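Local structure of restriction endonuclease Hpy99I (Helicobacter pylori, 3GOX) at residues A[119-122]-A[123-127]; A[187-190]-A[191-194]. The protein is a zinc-containing type II restriction endonuclease of the beta-beta-alpha-Me class that recognises and probably cleaves specific sites in double-stranded DNA. All blocks are in the same frame, centred on the assembly; numbering follows the deposited sequence.

Interaction 1 (119-127) comes first along the chain and forms the start of helix 121-128. Interaction 2 (187-194) follows near the C-terminus, inside helix 185-197. Both belong to the part of the chain related to recombination endonuclease VII. Their centres are about 31 Å apart and their nearest atoms about 17 Å, so they do not touch. Between them in sequence come strands 137-139 to 166-171 and helix 172-180, with the four cysteines of the second zinc site. Interaction 1 lies at the surface, close to the DNA. Its helix start rests against strand 155-159, which carries the sodium ligand Asp-158. Interaction 2 is buried, and its helix takes part in the dimer interface.

Interaction 1: residues A[119-122]-A[123-127]; sequences LSST and EKKKM
Ser-120 caps the first turn of helix 121-128 from the N-cap position. Its OG accepts from Glu-123 N at 3.1 Å, with an N-H...O angle of 152°. The torsion chi1 of 78° sets OG between the backbone N and the carbonyl carbon, from where it reaches over the helix start. The same OG lies 3.1 Å from Glu-123 CG. Three i to i+4 bonds carry the helix on: Lys-124 N to Ser-120 O (2.9 Å), Lys-125 N to Ser-121 O and Lys-126 N to Thr-122 O.

Leu-119, just before the cap, lays its side chain against the first turn. It crosses Glu-123 and Lys-124 at about a right angle. Its CD1 meets Glu-123 CB at 3.6 Å, and its CD2 meets Lys-124 CB at 3.8 Å. CD2 also faces Met-127 SD at 4.5 Å. Leu-119 and Met-127 both touch His-157, so this apolar side packs on strand 155-159.

Glu-123 bends at chi2 (-74°) and leads its carboxylate away from the cap. OE2 makes a weak salt bridge with Lys-126 NZ at 3.4 Å. OE1 accepts from Gly-166 N of strand 166-171. Strands 155-159 and 166-171 directly precede helix 172-180, consistent with the beta-beta-alpha-Me motif. The carboxylate thus ties the capped turn to that motif, and its negative charge near the helix N-terminus probably suits the helix dipole.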
ATOM      1  N   LEU A 119      12.334  16.157  -0.170  1.00 21.77           N
ATOM      2  CA  LEU A 119      13.746  15.784  -0.228  1.00 21.89           C
ATOM      3  C   LEU A 119      14.536  16.951  -0.814  1.00 22.85           C
ATOM      4  O   LEU A 119      14.219  17.431  -1.906  1.00 23.58           O
ATOM      5  CB  LEU A 119      13.917  14.531  -1.087  1.00 21.95           C
ATOM      6  CG  LEU A 119      15.333  13.983  -1.267  1.00 21.12           C
ATOM      7  CD1 LEU A 119      15.907  13.510   0.063  1.00 21.45           C
ATOM      8  CD2 LEU A 119      15.326  12.865  -2.303  1.00 22.65           C
ATOM      9  N   SER A 120      15.548  17.419  -0.081  1.00 23.37           N
ATOM     10  CA  SER A 120      16.364  18.539  -0.540  1.00 23.33           C
ATOM     11  C   SER A 120      17.173  18.149  -1.778  1.00 23.64           C
ATOM     12  O   SER A 120      17.429  16.971  -2.031  1.00 23.49           O
ATOM     13  CB  SER A 120      17.287  19.046   0.573  1.00 23.13           C
ATOM     14  OG  SER A 120      18.414  18.210   0.746  1.00 22.74           O
ATOM     15  N   SER A 121      17.566  19.156  -2.549  1.00 24.51           N
ATOM     16  CA  SER A 121      18.326  18.939  -3.780  1.00 25.10           C
ATOM     17  C   SER A 121      19.687  18.290  -3.519  1.00 24.73           C
ATOM     18  O   SER A 121      20.077  17.387  -4.249  1.00 24.80           O
ATOM     19  CB  SER A 121      18.513  20.258  -4.538  1.00 25.73           C
ATOM     20  OG  SER A 121      19.186  21.219  -3.746  1.00 28.74           O
ATOM     21  N   THR A 122      20.390  18.733  -2.477  1.00 24.45           N
ATOM     22  CA  THR A 122      21.688  18.126  -2.121  1.00 24.25           C
ATOM     23  C   THR A 122      21.510  16.701  -1.577  1.00 23.40           C
ATOM     24  O   THR A 122      22.334  15.837  -1.827  1.00 23.18           O
ATOM     25  CB  THR A 122      22.510  18.982  -1.123  1.00 24.90           C
ATOM     26  OG1 THR A 122      21.843  19.057   0.147  1.00 26.49           O
ATOM     27  CG2 THR A 122      22.713  20.386  -1.674  1.00 25.27           C
ATOM     28  N   GLU A 123      20.431  16.448  -0.841  1.00 22.74           N
ATOM     29  CA  GLU A 123      20.156  15.090  -0.361  1.00 22.53           C
ATOM     30  C   GLU A 123      19.781  14.144  -1.506  1.00 22.55           C
ATOM     31  O   GLU A 123      20.176  12.982  -1.505  1.00 22.10           O
ATOM     32  CB  GLU A 123      19.062  15.104   0.706  1.00 22.69           C
ATOM     33  CG  GLU A 123      19.544  15.655   2.050  1.00 22.35           C
ATOM     34  CD  GLU A 123      20.442  14.687   2.800  1.00 22.07           C
ATOM     35  OE1 GLU A 123      20.149  13.484   2.833  1.00 22.60           O
ATOM     36  OE2 GLU A 123      21.469  15.121   3.359  1.00 23.24           O
ATOM     37  N   LYS A 124      19.028  14.651  -2.479  1.00 22.67           N
ATOM     38  CA  LYS A 124      18.710  13.892  -3.682  1.00 23.46           C
ATOM     39  C   LYS A 124      19.962  13.535  -4.483  1.00 23.13           C
ATOM     40  O   LYS A 124      20.129  12.385  -4.866  1.00 22.68           O
ATOM     41  CB  LYS A 124      17.729  14.651  -4.582  1.00 23.77           C
ATOM     42  CG  LYS A 124      17.389  13.883  -5.870  1.00 26.41           C
ATOM     43  CD  LYS A 124      16.212  14.481  -6.602  1.00 29.91           C
ATOM     44  CE  LYS A 124      15.730  13.569  -7.734  1.00 33.09           C
ATOM     45  NZ  LYS A 124      14.304  13.857  -8.085  1.00 34.34           N
ATOM     46  N   LYS A 125      20.826  14.519  -4.743  1.00 23.17           N
ATOM     47  CA  LYS A 125      22.072  14.261  -5.477  1.00 23.46           C
ATOM     48  C   LYS A 125      22.919  13.214  -4.764  1.00 22.75           C
ATOM     49  O   LYS A 125      23.497  12.338  -5.394  1.00 22.24           O
ATOM     50  CB  LYS A 125      22.862  15.557  -5.656  1.00 23.81           C
ATOM     51  CG  LYS A 125      22.310  16.458  -6.758  1.00 26.77           C
ATOM     52  CD  LYS A 125      22.914  17.863  -6.712  1.00 29.46           C
ATOM     53  CE  LYS A 125      21.959  18.918  -7.289  1.00 30.95           C
ATOM     54  NZ  LYS A 125      22.021  20.215  -6.538  1.00 32.04           N
ATOM     55  N   LYS A 126      22.964  13.308  -3.441  1.00 22.30           N
ATOM     56  CA  LYS A 126      23.699  12.359  -2.607  1.00 22.90           C
ATOM     57  C   LYS A 126      23.157  10.930  -2.755  1.00 22.72           C
ATOM     58  O   LYS A 126      23.917   9.974  -2.896  1.00 23.20           O
ATOM     59  CB  LYS A 126      23.617  12.826  -1.157  1.00 23.58           C
ATOM     60  CG  LYS A 126      24.466  12.081  -0.149  1.00 25.34           C
ATOM     61  CD  LYS A 126      24.514  12.892   1.154  1.00 28.26           C
ATOM     62  CE  LYS A 126      24.476  12.021   2.412  1.00 29.30           C
ATOM     63  NZ  LYS A 126      23.844  12.762   3.554  1.00 28.56           N
ATOM     64  N   MET A 127      21.840  10.785  -2.726  1.00 22.28           N
ATOM     65  CA  MET A 127      21.233   9.459  -2.909  1.00 22.19           C
ATOM     66  C   MET A 127      21.428   8.939  -4.330  1.00 22.25           C
ATOM     67  O   MET A 127      21.611   7.745  -4.534  1.00 21.50           O
ATOM     68  CB  MET A 127      19.747   9.497  -2.568  1.00 22.02           C
ATOM     69  CG  MET A 127      19.491   9.729  -1.102  1.00 21.73           C
ATOM     70  SD  MET A 127      17.767   9.506  -0.677  1.00 23.27           S
ATOM     71  CE  MET A 127      17.698   7.716  -0.529  1.00 22.27           C
TER

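Interaction 2: residues A[187-190]-A[191-194]; sequences FLEK and VIEY
Phe-187 O accepts from Val-191 N at 2.9 Å, the first of four consecutive i to i+4 bonds. Leu-188 O, Glu-189 O and Lys-190 O accept in turn from the N atoms of Ile-192, Glu-193 and Tyr-194. This unbroken run marks a regular alpha helix.

The side chains of the second turn lean back over the carbonyls of the first. Val-191 CG2 comes within 3.2 Å of Phe-187 O. Ile-192 CG1 lies beside the backbone N (chi1 -69°), which brings it to 3.4 Å from Leu-188 O. Glu-189 and Ile-192 run side by side, pointing the same way, and OE1 of Glu-189 meets CD1 of Ile-192 at 3.9 Å. Glu-193 sets its CG 3.4 Å from Glu-189 O. The carboxylates of these two glutamates do not touch: Glu-189 OE1 and Glu-193 OE2 are 4.9 Å apart, and their like charges probably disfavour a closer approach.

Helix 185-197 is the last of the chain. It follows helix 172-180 of the zinc-bearing region, which is consistent with a beta-beta-alpha-Me (His-Me finger) nuclease. Within its own chain, Leu-188 and Val-191 both pack on Phe-181. Across the dimer interface Leu-188 meets Val-191 of the second subunit, and Val-191 meets its Leu-188 in return.

Lys-190 NZ forms a salt bridge with Glu-144 OE2 of the second subunit and is also hydrogen-bonded to Pro-141 O of the second subunit. Tyr-194 starts with CB 3.3 Å from Lys-190 O, and its ring then leads away from the first turn. Its OH is hydrogen-bonded to Glu-168 N and to OD2 of Asp-158, both of the second subunit; Asp-158 is a ligand of the sodium ion.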
ATOM      1  N   PHE A 187       2.707   4.076  15.185  1.00 24.13           N
ATOM      2  CA  PHE A 187       1.698   3.255  14.518  1.00 23.46           C
ATOM      3  C   PHE A 187       2.233   1.880  14.148  1.00 23.26           C
ATOM      4  O   PHE A 187       1.483   0.911  14.093  1.00 22.95           O
ATOM      5  CB  PHE A 187       1.087   4.006  13.324  1.00 23.28           C
ATOM      6  CG  PHE A 187       0.321   5.240  13.748  1.00 22.38           C
ATOM      7  CD1 PHE A 187      -0.865   5.126  14.470  1.00 22.43           C
ATOM      8  CD2 PHE A 187       0.813   6.509  13.481  1.00 23.98           C
ATOM      9  CE1 PHE A 187      -1.539   6.247  14.898  1.00 22.76           C
ATOM     10  CE2 PHE A 187       0.136   7.641  13.910  1.00 25.23           C
ATOM     11  CZ  PHE A 187      -1.041   7.512  14.625  1.00 23.46           C
ATOM     12  N   LEU A 188       3.539   1.787  13.925  1.00 22.97           N
ATOM     13  CA  LEU A 188       4.163   0.493  13.678  1.00 23.09           C
ATOM     14  C   LEU A 188       4.101  -0.369  14.931  1.00 22.81           C
ATOM     15  O   LEU A 188       3.852  -1.573  14.854  1.00 22.29           O
ATOM     16  CB  LEU A 188       5.610   0.678  13.221  1.00 23.23           C
ATOM     17  CG  LEU A 188       5.725   1.391  11.868  1.00 23.98           C
ATOM     18  CD1 LEU A 188       7.168   1.796  11.671  1.00 25.63           C
ATOM     19  CD2 LEU A 188       5.220   0.518  10.733  1.00 26.40           C
ATOM     20  N   GLU A 189       4.288   0.267  16.083  1.00 23.29           N
ATOM     21  CA  GLU A 189       4.212  -0.433  17.362  1.00 23.77           C
ATOM     22  C   GLU A 189       2.783  -0.920  17.590  1.00 23.41           C
ATOM     23  O   GLU A 189       2.564  -2.024  18.074  1.00 23.71           O
ATOM     24  CB  GLU A 189       4.676   0.466  18.506  1.00 24.28           C
ATOM     25  CG  GLU A 189       6.186   0.743  18.512  1.00 26.28           C
ATOM     26  CD  GLU A 189       7.033  -0.425  19.023  1.00 30.83           C
ATOM     27  OE1 GLU A 189       6.498  -1.549  19.182  1.00 33.67           O
ATOM     28  OE2 GLU A 189       8.250  -0.219  19.270  1.00 32.64           O
ATOM     29  N   LYS A 190       1.819  -0.107  17.191  1.00 23.53           N
ATOM     30  CA  LYS A 190       0.420  -0.520  17.244  1.00 23.35           C
ATOM     31  C   LYS A 190       0.161  -1.728  16.339  1.00 22.57           C
ATOM     32  O   LYS A 190      -0.561  -2.646  16.725  1.00 22.69           O
ATOM     33  CB  LYS A 190      -0.493   0.637  16.876  1.00 23.74           C
ATOM     34  CG  LYS A 190      -0.567   1.678  17.973  1.00 25.90           C
ATOM     35  CD  LYS A 190      -1.772   2.531  17.829  1.00 27.98           C
ATOM     36  CE  LYS A 190      -3.026   1.789  18.257  1.00 29.17           C
ATOM     37  NZ  LYS A 190      -4.208   2.460  17.690  1.00 29.91           N
ATOM     38  N   VAL A 191       0.765  -1.739  15.154  1.00 21.89           N
ATOM     39  CA  VAL A 191       0.636  -2.891  14.266  1.00 21.69           C
ATOM     40  C   VAL A 191       1.194  -4.161  14.921  1.00 21.32           C
ATOM     41  O   VAL A 191       0.582  -5.219  14.859  1.00 20.51           O
ATOM     42  CB  VAL A 191       1.364  -2.684  12.928  1.00 21.74           C
ATOM     43  CG1 VAL A 191       1.271  -3.945  12.088  1.00 21.93           C
ATOM     44  CG2 VAL A 191       0.798  -1.482  12.151  1.00 22.83           C
ATOM     45  N   ILE A 192       2.368  -4.045  15.538  1.00 21.53           N
ATOM     46  CA  ILE A 192       3.008  -5.188  16.193  1.00 22.08           C
ATOM     47  C   ILE A 192       2.124  -5.785  17.293  1.00 22.46           C
ATOM     48  O   ILE A 192       1.928  -6.999  17.363  1.00 22.36           O
ATOM     49  CB  ILE A 192       4.392  -4.799  16.772  1.00 22.13           C
ATOM     50  CG1 ILE A 192       5.384  -4.536  15.632  1.00 22.37           C
ATOM     51  CG2 ILE A 192       4.928  -5.896  17.695  1.00 22.34           C
ATOM     52  CD1 ILE A 192       6.735  -4.018  16.116  1.00 24.28           C
ATOM     53  N   GLU A 193       1.561  -4.932  18.132  1.00 22.91           N
ATOM     54  CA  GLU A 193       0.777  -5.433  19.253  1.00 23.38           C
ATOM     55  C   GLU A 193      -0.548  -6.013  18.765  1.00 23.27           C
ATOM     56  O   GLU A 193      -1.053  -6.981  19.328  1.00 23.44           O
ATOM     57  CB  GLU A 193       0.584  -4.328  20.290  1.00 23.91           C
ATOM     58  CG  GLU A 193       1.921  -3.869  20.904  1.00 26.84           C
ATOM     59  CD  GLU A 193       2.729  -5.013  21.552  1.00 30.12           C
ATOM     60  OE1 GLU A 193       2.186  -5.704  22.444  1.00 34.01           O
ATOM     61  OE2 GLU A 193       3.909  -5.218  21.175  1.00 33.42           O
ATOM     62  N   TYR A 194      -1.086  -5.432  17.692  1.00 22.73           N
ATOM     63  CA  TYR A 194      -2.294  -5.947  17.042  1.00 22.31           C
ATOM     64  C   TYR A 194      -2.053  -7.357  16.493  1.00 23.05           C
ATOM     65  O   TYR A 194      -2.853  -8.258  16.730  1.00 22.70           O
ATOM     66  CB  TYR A 194      -2.728  -4.981  15.928  1.00 22.02           C
ATOM     67  CG  TYR A 194      -3.854  -5.452  15.024  1.00 19.88           C
ATOM     68  CD1 TYR A 194      -5.173  -5.184  15.330  1.00 18.46           C
ATOM     69  CD2 TYR A 194      -3.591  -6.108  13.824  1.00 17.74           C
ATOM     70  CE1 TYR A 194      -6.207  -5.591  14.494  1.00 18.55           C
ATOM     71  CE2 TYR A 194      -4.628  -6.515  12.977  1.00 16.83           C
ATOM     72  CZ  TYR A 194      -5.937  -6.252  13.320  1.00 16.56           C
ATOM     73  OH  TYR A 194      -7.000  -6.639  12.532  1.00 16.61           O
TER